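Periplasmic His/Glu/Gln/Arg/opine family-binding protein (Silicibacter pomeroyi, PDB 3I6V) binds lysine in the cleft of a periplasmic solute-binding fold and probably delivers amino acids or opines to an ABC transporter for uptake. Local coordinates at residues P158-S163 against L167-D172; E135-A140 against D147-D152; T85-P90 against S201-G206; E31-D36 against K213-E218. One frame throughout, in Å; residues are numbered along the deposited sequence.

Contact 1 of 4, residues P158-S163 against L167-D172; sequences PIVAES and LMFVGD
V160 and L167 bring the two backbones closest, CA to CA, where helix 153-162 gives way, after a short loop, to strand 168-170, an alpha-to-beta connection in one lobe of a family 3 solute-binding fold. V160 lays CG2 over one face of the F169 ring, 4.0 Å from the ring centroid and 14° off its normal, a CH-pi contact displaced toward the rim. Its other branch, CG1, is anti to the backbone N (chi1 165°) and comes to rest against the backbone O of L167. The preceding residue, I159, sets CG2 3.9 Å from L167 CD1, the two aliphatic side chains crossing obliquely. The polar part of the contact belongs to S163. Its OG accepts the backbone N-H of L167 at 3.0 Å, a somewhat bent bond of 146°, and donates at 2.9 Å to O of V160, so a single hydroxyl ties the last turn of the helix to the chain entering the strand. With an alanine here, the N-H of L167 would probably lose its acceptor and O of V160 one of its two donors, leaving the loop end less tied to the helix. Further out, strand 93-98 pairs with strand 168-170, through M168 with A98 and V170 with Y96, while R153 makes a cation-pi contact with F169. I138 of helix 134-142 packs on both I159 and L167. At the end of the helix, O of V160 takes two donors, OG of S163 and, at 3.2 Å, the backbone N of S163.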
# COMPACT_ATOMS: atom_id res chain seq x y z
N PRO A 158 -5.03 2.84 -12.17
CA PRO A 158 -4.27 3.62 -13.18
C PRO A 158 -3.50 2.73 -14.14
O PRO A 158 -3.28 3.11 -15.29
CB PRO A 158 -3.30 4.47 -12.32
CG PRO A 158 -3.94 4.50 -10.92
CD PRO A 158 -4.54 3.10 -10.80
N ILE A 159 -3.07 1.57 -13.68
CA ILE A 159 -2.33 0.65 -14.53
C ILE A 159 -3.19 0.11 -15.70
O ILE A 159 -2.76 0.09 -16.87
CB ILE A 159 -1.70 -0.45 -13.67
CG1 ILE A 159 -0.50 0.11 -12.89
CG2 ILE A 159 -1.23 -1.59 -14.51
CD1 ILE A 159 0.10 -0.88 -11.95
N VAL A 160 -4.42 -0.30 -15.38
CA VAL A 160 -5.40 -0.67 -16.39
C VAL A 160 -5.69 0.49 -17.35
O VAL A 160 -5.69 0.29 -18.57
CB VAL A 160 -6.74 -1.18 -15.74
CG1 VAL A 160 -7.88 -1.21 -16.80
CG2 VAL A 160 -6.52 -2.53 -15.10
N ALA A 161 -5.92 1.68 -16.83
CA ALA A 161 -6.18 2.83 -17.70
C ALA A 161 -4.99 3.16 -18.65
O ALA A 161 -5.22 3.63 -19.74
CB ALA A 161 -6.59 4.06 -16.87
N GLU A 162 -3.74 2.86 -18.23
CA GLU A 162 -2.50 3.22 -18.96
C GLU A 162 -2.15 2.16 -19.98
O GLU A 162 -1.22 2.34 -20.76
CB GLU A 162 -1.29 3.25 -18.00
CG GLU A 162 -1.17 4.40 -17.03
CD GLU A 162 -0.27 4.05 -15.88
OE1 GLU A 162 0.48 3.04 -15.96
OE2 GLU A 162 -0.32 4.76 -14.84
N SER A 163 -2.84 1.02 -19.92
CA SER A 163 -2.44 -0.15 -20.67
C SER A 163 -2.89 -0.12 -22.14
O SER A 163 -2.56 -1.04 -22.87
CB SER A 163 -2.96 -1.44 -20.02
OG SER A 163 -4.35 -1.63 -20.29
N LEU A 167 -4.45 -4.61 -20.64
CA LEU A 167 -4.73 -5.16 -19.28
C LEU A 167 -6.14 -4.80 -18.93
O LEU A 167 -6.60 -3.73 -19.28
CB LEU A 167 -3.80 -4.58 -18.20
CG LEU A 167 -2.35 -5.00 -18.33
CD1 LEU A 167 -1.45 -4.12 -17.42
CD2 LEU A 167 -2.12 -6.53 -18.14
N MET A 168 -6.82 -5.68 -18.20
CA MET A 168 -8.19 -5.41 -17.82
C MET A 168 -8.56 -6.09 -16.49
O MET A 168 -8.02 -7.13 -16.13
CB MET A 168 -9.15 -5.88 -18.94
CG MET A 168 -9.07 -7.40 -19.24
SD MET A 168 -9.40 -7.80 -21.00
CE MET A 168 -7.93 -7.08 -21.73
N PHE A 169 -9.51 -5.50 -15.78
CA PHE A 169 -10.09 -6.17 -14.60
C PHE A 169 -10.91 -7.41 -14.99
O PHE A 169 -11.69 -7.37 -15.95
CB PHE A 169 -10.97 -5.20 -13.83
CG PHE A 169 -10.19 -4.13 -13.10
CD1 PHE A 169 -10.32 -2.78 -13.45
CD2 PHE A 169 -9.32 -4.48 -12.05
CE1 PHE A 169 -9.60 -1.78 -12.76
CE2 PHE A 169 -8.59 -3.49 -11.34
CZ PHE A 169 -8.74 -2.14 -11.69
N VAL A 170 -10.71 -8.50 -14.26
CA VAL A 170 -11.49 -9.72 -14.44
C VAL A 170 -12.00 -10.21 -13.06
O VAL A 170 -11.37 -9.94 -12.02
CB VAL A 170 -10.65 -10.82 -15.16
CG1 VAL A 170 -10.29 -10.35 -16.56
CG2 VAL A 170 -9.37 -11.11 -14.40
N GLY A 171 -13.13 -10.91 -13.05
CA GLY A 171 -13.67 -11.46 -11.81
C GLY A 171 -14.27 -10.38 -10.93
O GLY A 171 -14.63 -9.30 -11.39
N ASP A 172 -14.39 -10.67 -9.64
CA ASP A 172 -15.04 -9.72 -8.74
C ASP A 172 -14.00 -9.16 -7.81
O ASP A 172 -13.03 -9.83 -7.52
CB ASP A 172 -16.12 -10.45 -7.93
CG ASP A 172 -17.15 -11.14 -8.82
OD1 ASP A 172 -17.05 -12.39 -8.99
OD2 ASP A 172 -18.02 -10.44 -9.36

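Contact 2 of 4, residues E135-A140 against D147-D152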
# COMPACT_ATOMS: atom_id res chain seq x y z
N GLU A 135 5.71 -3.70 -9.55
CA GLU A 135 5.92 -3.72 -11.00
C GLU A 135 6.23 -5.12 -11.54
O GLU A 135 5.81 -5.44 -12.64
CB GLU A 135 6.98 -2.70 -11.44
CG GLU A 135 7.11 -2.60 -13.02
CD GLU A 135 5.77 -2.38 -13.81
OE1 GLU A 135 4.82 -1.68 -13.30
OE2 GLU A 135 5.68 -2.91 -14.97
N GLU A 136 6.94 -5.95 -10.80
CA GLU A 136 7.24 -7.32 -11.24
C GLU A 136 5.98 -8.21 -11.42
O GLU A 136 5.93 -9.08 -12.30
CB GLU A 136 8.24 -8.01 -10.30
CG GLU A 136 9.70 -7.55 -10.51
CD GLU A 136 10.59 -7.77 -9.27
OE1 GLU A 136 10.17 -8.42 -8.30
OE2 GLU A 136 11.75 -7.28 -9.28
N THR A 137 4.98 -8.00 -10.56
CA THR A 137 3.70 -8.70 -10.72
C THR A 137 2.99 -8.29 -12.00
O THR A 137 2.36 -9.13 -12.65
CB THR A 137 2.72 -8.49 -9.50
OG1 THR A 137 2.24 -7.14 -9.48
CG2 THR A 137 3.44 -8.79 -8.18
N ILE A 138 3.07 -7.02 -12.38
CA ILE A 138 2.42 -6.56 -13.61
C ILE A 138 3.17 -7.15 -14.82
O ILE A 138 2.54 -7.67 -15.76
CB ILE A 138 2.40 -5.01 -13.73
CG1 ILE A 138 1.72 -4.36 -12.52
CG2 ILE A 138 1.75 -4.55 -15.05
CD1 ILE A 138 0.32 -4.93 -12.18
N ALA A 139 4.49 -7.09 -14.75
CA ALA A 139 5.35 -7.64 -15.82
C ALA A 139 5.09 -9.13 -16.03
O ALA A 139 5.08 -9.59 -17.18
CB ALA A 139 6.85 -7.37 -15.50
N ALA A 140 4.84 -9.88 -14.95
CA ALA A 140 4.60 -11.32 -15.06
C ALA A 140 3.32 -11.63 -15.85
O ALA A 140 3.25 -12.65 -16.55
CB ALA A 140 4.56 -12.02 -13.66
N ASP A 147 -1.17 -16.10 -15.29
CA ASP A 147 -2.54 -15.91 -15.78
C ASP A 147 -3.21 -14.61 -15.37
O ASP A 147 -4.03 -14.04 -16.11
CB ASP A 147 -3.39 -17.13 -15.35
CG ASP A 147 -2.92 -18.43 -16.02
OD1 ASP A 147 -2.41 -19.36 -15.34
OD2 ASP A 147 -3.02 -18.48 -17.26
N ALA A 148 -2.90 -14.13 -14.17
CA ALA A 148 -3.44 -12.88 -13.68
C ALA A 148 -2.61 -12.39 -12.49
O ALA A 148 -1.77 -13.11 -11.96
CB ALA A 148 -4.92 -13.04 -13.28
N VAL A 149 -2.86 -11.16 -12.09
CA VAL A 149 -2.25 -10.60 -10.88
C VAL A 149 -3.40 -10.25 -9.95
O VAL A 149 -4.44 -9.74 -10.40
CB VAL A 149 -1.39 -9.33 -11.18
CG1 VAL A 149 -2.20 -8.32 -12.01
CG2 VAL A 149 -0.89 -8.69 -9.87
N PHE A 150 -3.21 -10.50 -8.65
CA PHE A 150 -4.18 -10.10 -7.62
C PHE A 150 -3.51 -9.07 -6.73
O PHE A 150 -2.49 -9.35 -6.11
CB PHE A 150 -4.59 -11.35 -6.83
CG PHE A 150 -5.71 -11.11 -5.82
CD1 PHE A 150 -6.98 -10.72 -6.25
CD2 PHE A 150 -5.47 -11.32 -4.46
CE1 PHE A 150 -8.02 -10.53 -5.31
CE2 PHE A 150 -6.47 -11.14 -3.51
CZ PHE A 150 -7.76 -10.74 -3.93
N ALA A 151 -4.09 -7.87 -6.66
CA ALA A 151 -3.45 -6.74 -6.01
C ALA A 151 -4.47 -5.74 -5.58
O ALA A 151 -5.65 -5.87 -5.87
CB ALA A 151 -2.42 -6.06 -7.01
N ASP A 152 -4.00 -4.69 -4.93
CA ASP A 152 -4.86 -3.63 -4.47
C ASP A 152 -5.49 -2.93 -5.66
O ASP A 152 -4.78 -2.61 -6.66
CB ASP A 152 -4.01 -2.65 -3.69
CG ASP A 152 -4.78 -1.52 -3.16
OD1 ASP A 152 -5.43 -1.68 -2.09
OD2 ASP A 152 -4.70 -0.43 -3.79
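Helix 134-142 followed by strand 148-152 is an alpha-beta unit of the ligand-binding fold, and T137 and V149 are where the helix sits against one face of the mixed sheet. Their CA atoms lie 6.2 Å apart, with two short beta-branched side chains between them. V149 points CG2 at T137, where it meets CB of T137 at 3.6 Å and OG1 of T137 at 3.5 Å; the two side chains cross at about a right angle. The torsion of V149 explains this reach: with chi1 at 51°, CG2 stands anti to the backbone N and CG1 is left to face I138. I138 starts out pointing away from the strand, but its chain bends round so that CD1 comes to 4.2 Å from CG1 of V149, a loose apolar touch. The threonine hydroxyl is buried, yet its polar need is met within the helix, by a hydrogen bond with O of P134, a residue that also lines the lysine pocket. The side chain of T137 itself lies about 8 Å from the bound lysine. F131 of strand 127-131 packs on T137 as well, and V149 is held in the sheet by backbone bonding to V97. On the helix side, the backbone O of T137 lies 4.0 Å from CB of V149.

Contact 3 of 4, residues T85-P90 against S201-G206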
# COMPACT_ATOMS: atom_id res chain seq x y z
N THR A 85 -1.23 2.80 13.70
CA THR A 85 -2.18 3.90 13.91
C THR A 85 -3.54 3.45 13.44
O THR A 85 -3.66 2.37 12.86
CB THR A 85 -1.77 5.18 13.08
OG1 THR A 85 -1.84 4.89 11.66
CG2 THR A 85 -0.39 5.66 13.43
N GLN A 86 -4.56 4.28 13.63
CA GLN A 86 -5.82 4.13 12.92
C GLN A 86 -5.56 4.18 11.40
O GLN A 86 -4.51 4.66 10.97
CB GLN A 86 -6.75 5.29 13.30
CG GLN A 86 -6.19 6.66 12.83
CD GLN A 86 -7.02 7.80 13.37
OE1 GLN A 86 -8.19 7.98 13.00
NE2 GLN A 86 -6.44 8.55 14.26
N ASN A 87 -6.51 3.71 10.60
CA ASN A 87 -6.32 3.80 9.16
C ASN A 87 -6.30 5.29 8.66
O ASN A 87 -6.83 6.20 9.32
CB ASN A 87 -7.26 2.87 8.36
CG ASN A 87 -8.78 3.17 8.54
OD1 ASN A 87 -9.23 4.32 8.69
ND2 ASN A 87 -9.56 2.11 8.47
N TYR A 88 -5.60 5.52 7.55
CA TYR A 88 -5.62 6.84 6.94
C TYR A 88 -6.17 6.79 5.51
O TYR A 88 -6.38 7.84 4.89
CB TYR A 88 -4.28 7.53 7.06
CG TYR A 88 -3.13 6.77 6.45
CD1 TYR A 88 -2.21 6.08 7.26
CD2 TYR A 88 -2.95 6.74 5.06
CE1 TYR A 88 -1.13 5.37 6.70
CE2 TYR A 88 -1.88 6.03 4.49
CZ TYR A 88 -0.98 5.37 5.30
OH TYR A 88 0.05 4.66 4.72
N ILE A 89 -6.42 5.59 5.02
CA ILE A 89 -7.31 5.38 3.90
C ILE A 89 -8.30 4.29 4.35
O ILE A 89 -7.88 3.33 5.00
CB ILE A 89 -6.57 4.92 2.62
CG1 ILE A 89 -5.34 5.81 2.34
CG2 ILE A 89 -7.54 4.85 1.37
CD1 ILE A 89 -4.50 5.33 1.13
N PRO A 90 -9.61 4.45 4.03
CA PRO A 90 -10.59 3.42 4.33
C PRO A 90 -10.25 2.11 3.61
O PRO A 90 -9.53 2.15 2.59
CB PRO A 90 -11.94 4.01 3.83
CG PRO A 90 -11.70 5.54 3.92
CD PRO A 90 -10.24 5.67 3.47
N SER A 201 -7.19 14.79 13.59
CA SER A 201 -7.33 16.21 13.18
C SER A 201 -7.56 16.39 11.67
O SER A 201 -8.37 17.23 11.26
CB SER A 201 -6.12 17.02 13.66
OG SER A 201 -5.01 16.88 12.74
N MET A 202 -6.91 15.58 10.82
CA MET A 202 -7.13 15.69 9.36
C MET A 202 -8.47 15.09 8.94
O MET A 202 -9.06 15.49 7.91
CB MET A 202 -5.98 15.02 8.58
CG MET A 202 -4.62 15.69 8.74
SD MET A 202 -3.29 15.03 7.69
CE MET A 202 -4.03 15.30 6.13
N LYS A 203 -8.94 14.10 9.70
CA LYS A 203 -10.27 13.54 9.47
C LYS A 203 -11.35 14.56 9.86
O LYS A 203 -12.32 14.72 9.16
CB LYS A 203 -10.48 12.19 10.20
CG LYS A 203 -9.64 11.01 9.60
CD LYS A 203 -9.93 9.67 10.25
CE LYS A 203 -8.95 8.58 9.76
NZ LYS A 203 -9.13 7.25 10.51
N GLU A 204 -11.13 15.24 10.98
CA GLU A 204 -12.11 16.17 11.54
C GLU A 204 -12.33 17.47 10.71
O GLU A 204 -13.45 17.98 10.64
CB GLU A 204 -11.77 16.49 13.00
CG GLU A 204 -12.19 15.36 13.94
CD GLU A 204 -11.67 15.55 15.37
OE1 GLU A 204 -10.77 16.41 15.59
OE2 GLU A 204 -12.14 14.81 16.26
N ASP A 205 -11.26 17.96 10.08
CA ASP A 205 -11.28 19.18 9.27
C ASP A 205 -11.40 18.96 7.76
O ASP A 205 -11.39 19.92 7.01
CB ASP A 205 -10.07 20.07 9.58
CG ASP A 205 -8.74 19.52 9.03
OD1 ASP A 205 -8.71 18.50 8.29
OD2 ASP A 205 -7.70 20.14 9.32
N GLY A 206 -11.49 17.71 7.32
CA GLY A 206 -11.72 17.40 5.91
C GLY A 206 -10.50 17.39 5.00
O GLY A 206 -10.61 17.09 3.81
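K203 meets Q86 and N87 from the last turn of helix 189-204, more than a hundred residues on in the sequence. Before it in this segment comes M202, which turns toward helices 30-42 and 207-216, packing on L38 and L208. K203 itself runs out from the helix fully extended beyond CG, antiparallel alongside the Q86 side chain. Its NZ donates at 2.8 Å to OE1 of Q86 and, also at 2.8 Å, to the backbone O of N87; a third, weak bond reaches OD1 of N87 at 3.5 Å. Both stronger acceptors are approached at a tilt from their carbonyl planes, 24° for Q86 and 27° for N87. Past K203 the helix ends, and G206, with positive phi, leads into helix 207-216, while D205 forms a salt bridge with R41. The acceptors are themselves placed by others: NE2 of Q86 is hydrogen-bonded to OG1 of T200, and OD1 of N87 pairs with the hydroxyl of Y223, its stronger partner. Within these two segments the ammonium finds amide oxygens and no carboxylate, so its charge is met by dipoles here, and the grip on the irregular strand 83-89 probably depends on hydrogen-bond geometry more than on ion pairing.

Contact 4 of 4, residues E31-D36 against K213-E218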
# COMPACT_ATOMS: atom_id res chain seq x y z
N GLU A 31 1.47 9.44 0.09
CA GLU A 31 2.07 9.27 1.39
C GLU A 31 3.18 10.24 1.70
O GLU A 31 3.44 10.51 2.87
CB GLU A 31 2.52 7.80 1.58
CG GLU A 31 1.26 6.92 1.68
CD GLU A 31 1.54 5.43 1.67
OE1 GLU A 31 2.51 4.99 1.00
OE2 GLU A 31 0.76 4.70 2.33
N ARG A 32 3.85 10.77 0.67
CA ARG A 32 4.82 11.85 0.90
C ARG A 32 4.06 13.05 1.41
O ARG A 32 4.45 13.65 2.40
CB ARG A 32 5.54 12.27 -0.41
CG ARG A 32 6.41 13.55 -0.24
CD ARG A 32 7.53 13.20 0.74
NE ARG A 32 8.38 14.30 1.20
CZ ARG A 32 9.62 14.53 0.75
NH1 ARG A 32 10.13 13.78 -0.23
NH2 ARG A 32 10.34 15.53 1.27
N GLU A 33 3.01 13.43 0.69
CA GLU A 33 2.23 14.60 1.09
C GLU A 33 1.58 14.38 2.46
O GLU A 33 1.56 15.28 3.33
CB GLU A 33 1.15 14.89 0.06
CG GLU A 33 0.55 16.26 0.26
CD GLU A 33 -0.61 16.56 -0.68
OE1 GLU A 33 -0.69 15.98 -1.78
OE2 GLU A 33 -1.44 17.40 -0.30
N LEU A 34 1.02 13.19 2.65
CA LEU A 34 0.36 12.90 3.93
C LEU A 34 1.37 12.91 5.07
O LEU A 34 1.18 13.61 6.06
CB LEU A 34 -0.37 11.55 3.86
CG LEU A 34 -0.98 11.11 5.21
CD1 LEU A 34 -2.14 12.05 5.62
CD2 LEU A 34 -1.47 9.70 5.06
N GLY A 35 2.45 12.16 4.92
CA GLY A 35 3.46 12.05 5.94
C GLY A 35 4.03 13.40 6.37
O GLY A 35 4.19 13.67 7.58
N ASP A 36 4.34 14.25 5.38
CA ASP A 36 4.83 15.61 5.68
C ASP A 36 3.81 16.40 6.45
O ASP A 36 4.16 17.11 7.40
CB ASP A 36 5.20 16.38 4.39
CG ASP A 36 6.45 15.85 3.71
OD1 ASP A 36 7.27 15.12 4.35
OD2 ASP A 36 6.63 16.20 2.52
N LYS A 213 -9.00 12.26 -2.41
CA LYS A 213 -9.61 12.51 -3.73
C LYS A 213 -8.55 13.04 -4.71
O LYS A 213 -8.49 12.59 -5.84
CB LYS A 213 -10.83 13.44 -3.62
CG LYS A 213 -12.07 12.78 -3.01
CD LYS A 213 -13.15 13.80 -2.63
CE LYS A 213 -14.33 13.11 -1.94
NZ LYS A 213 -14.86 13.96 -0.78
N LYS A 214 -7.70 13.97 -4.27
CA LYS A 214 -6.60 14.48 -5.11
C LYS A 214 -5.80 13.32 -5.74
O LYS A 214 -5.59 13.27 -6.98
CB LYS A 214 -5.69 15.42 -4.29
CG LYS A 214 -4.52 15.99 -5.08
CD LYS A 214 -3.55 16.74 -4.16
CE LYS A 214 -2.26 17.12 -4.91
NZ LYS A 214 -1.31 17.79 -3.98
N TRP A 215 -5.37 12.36 -4.91
CA TRP A 215 -4.52 11.27 -5.39
C TRP A 215 -5.24 10.04 -5.95
O TRP A 215 -4.72 9.38 -6.83
CB TRP A 215 -3.52 10.87 -4.32
CG TRP A 215 -2.47 11.90 -4.07
CD1 TRP A 215 -2.52 12.92 -3.16
CD2 TRP A 215 -1.21 12.02 -4.73
NE1 TRP A 215 -1.36 13.66 -3.21
CE2 TRP A 215 -0.55 13.13 -4.17
CE3 TRP A 215 -0.58 11.28 -5.75
CZ2 TRP A 215 0.73 13.53 -4.60
CZ3 TRP A 215 0.68 11.69 -6.18
CH2 TRP A 215 1.32 12.80 -5.61
N PHE A 216 -6.43 9.73 -5.44
CA PHE A 216 -7.13 8.49 -5.79
C PHE A 216 -8.39 8.70 -6.65
O PHE A 216 -8.98 7.74 -7.13
CB PHE A 216 -7.43 7.63 -4.54
CG PHE A 216 -6.19 7.16 -3.83
CD1 PHE A 216 -5.72 7.84 -2.72
CD2 PHE A 216 -5.48 6.06 -4.31
CE1 PHE A 216 -4.54 7.44 -2.05
CE2 PHE A 216 -4.29 5.64 -3.67
CZ PHE A 216 -3.81 6.33 -2.54
N GLY A 217 -8.78 9.97 -6.84
CA GLY A 217 -9.90 10.29 -7.74
C GLY A 217 -11.15 10.72 -7.00
O GLY A 217 -11.33 10.39 -5.82
N GLU A 218 -12.04 11.43 -7.70
CA GLU A 218 -13.28 11.95 -7.10
C GLU A 218 -14.19 10.88 -6.49
O GLU A 218 -14.96 11.16 -5.56
CB GLU A 218 -14.07 12.80 -8.12
CG GLU A 218 -13.45 14.17 -8.40
CD GLU A 218 -13.13 14.94 -7.12
OE1 GLU A 218 -14.04 15.14 -6.29
OE2 GLU A 218 -11.95 15.33 -6.94
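E33 reaches from helix 30-42 to K214 and W215 on the final turn of helix 207-216, a helix-to-helix bridge in a family 3 solute-binding fold that joins an N-terminal element to one near the C-terminus. The ionic component is a salt bridge: NZ of K214 lies 2.9 Å from OE1 of E33, coming from above the carboxylate plane, 41° out of it. Both side chains are extended beyond CG, and chi1 of E33 at -166° sets its CG anti to the backbone N, which lets them span the distance between the helices. Ion pairing also operates within helix 30-42, where NE of R32 bonds OD2 of D36 at 2.9 Å, one turn on, and OD1 of D36 accepts from NE1 of W48. The second bond to E33 comes from an uncharged donor and is nearly straight. NE1 of W215 donates to the same OE1 at 2.8 Å with an angle of 173°, and the oxygen sits nearly in the indole plane, at the ring edge, while the donor lies on the anti side but well out of the carboxylate plane. The two donors arrive from opposite faces of that plane, so a single oxygen is gripped from both. Replaced by an alanine, this position would probably leave the K214 ammonium and the W215 indole N-H without their shared acceptor and the ring freer to turn. Apolar contact completes the junction: E33 and L34 both pack on M211 of helix 207-216, and F216 meets F30 edge-to-face. The second carboxylate oxygen of E33, OE2, stays 3.7 Å from NZ of K214.

How the contacts relate
Contact 2 is the buried member of the set, while contacts 1, 3 and 4 lie at the surface, and the chemistry follows: contact 2 is apolar, with its one hydroxyl satisfied inside its own helix, whereas contact 3 gathers acceptors round a lysine and contact 4 two donors round one glutamate oxygen. Contact 1 mixes the two. Contacts 1 and 2 share one sheet, with I138 common to the surroundings of both; strand 148-152 runs straight into helix 153-162. Contacts 3 and 4 adjoin through consecutive helices 189-204 and 207-216, with Y88 packing on L34 and probably hydrogen-bonded to E31. Contacts 2 and 3 fall on opposite sides of the chain's centre.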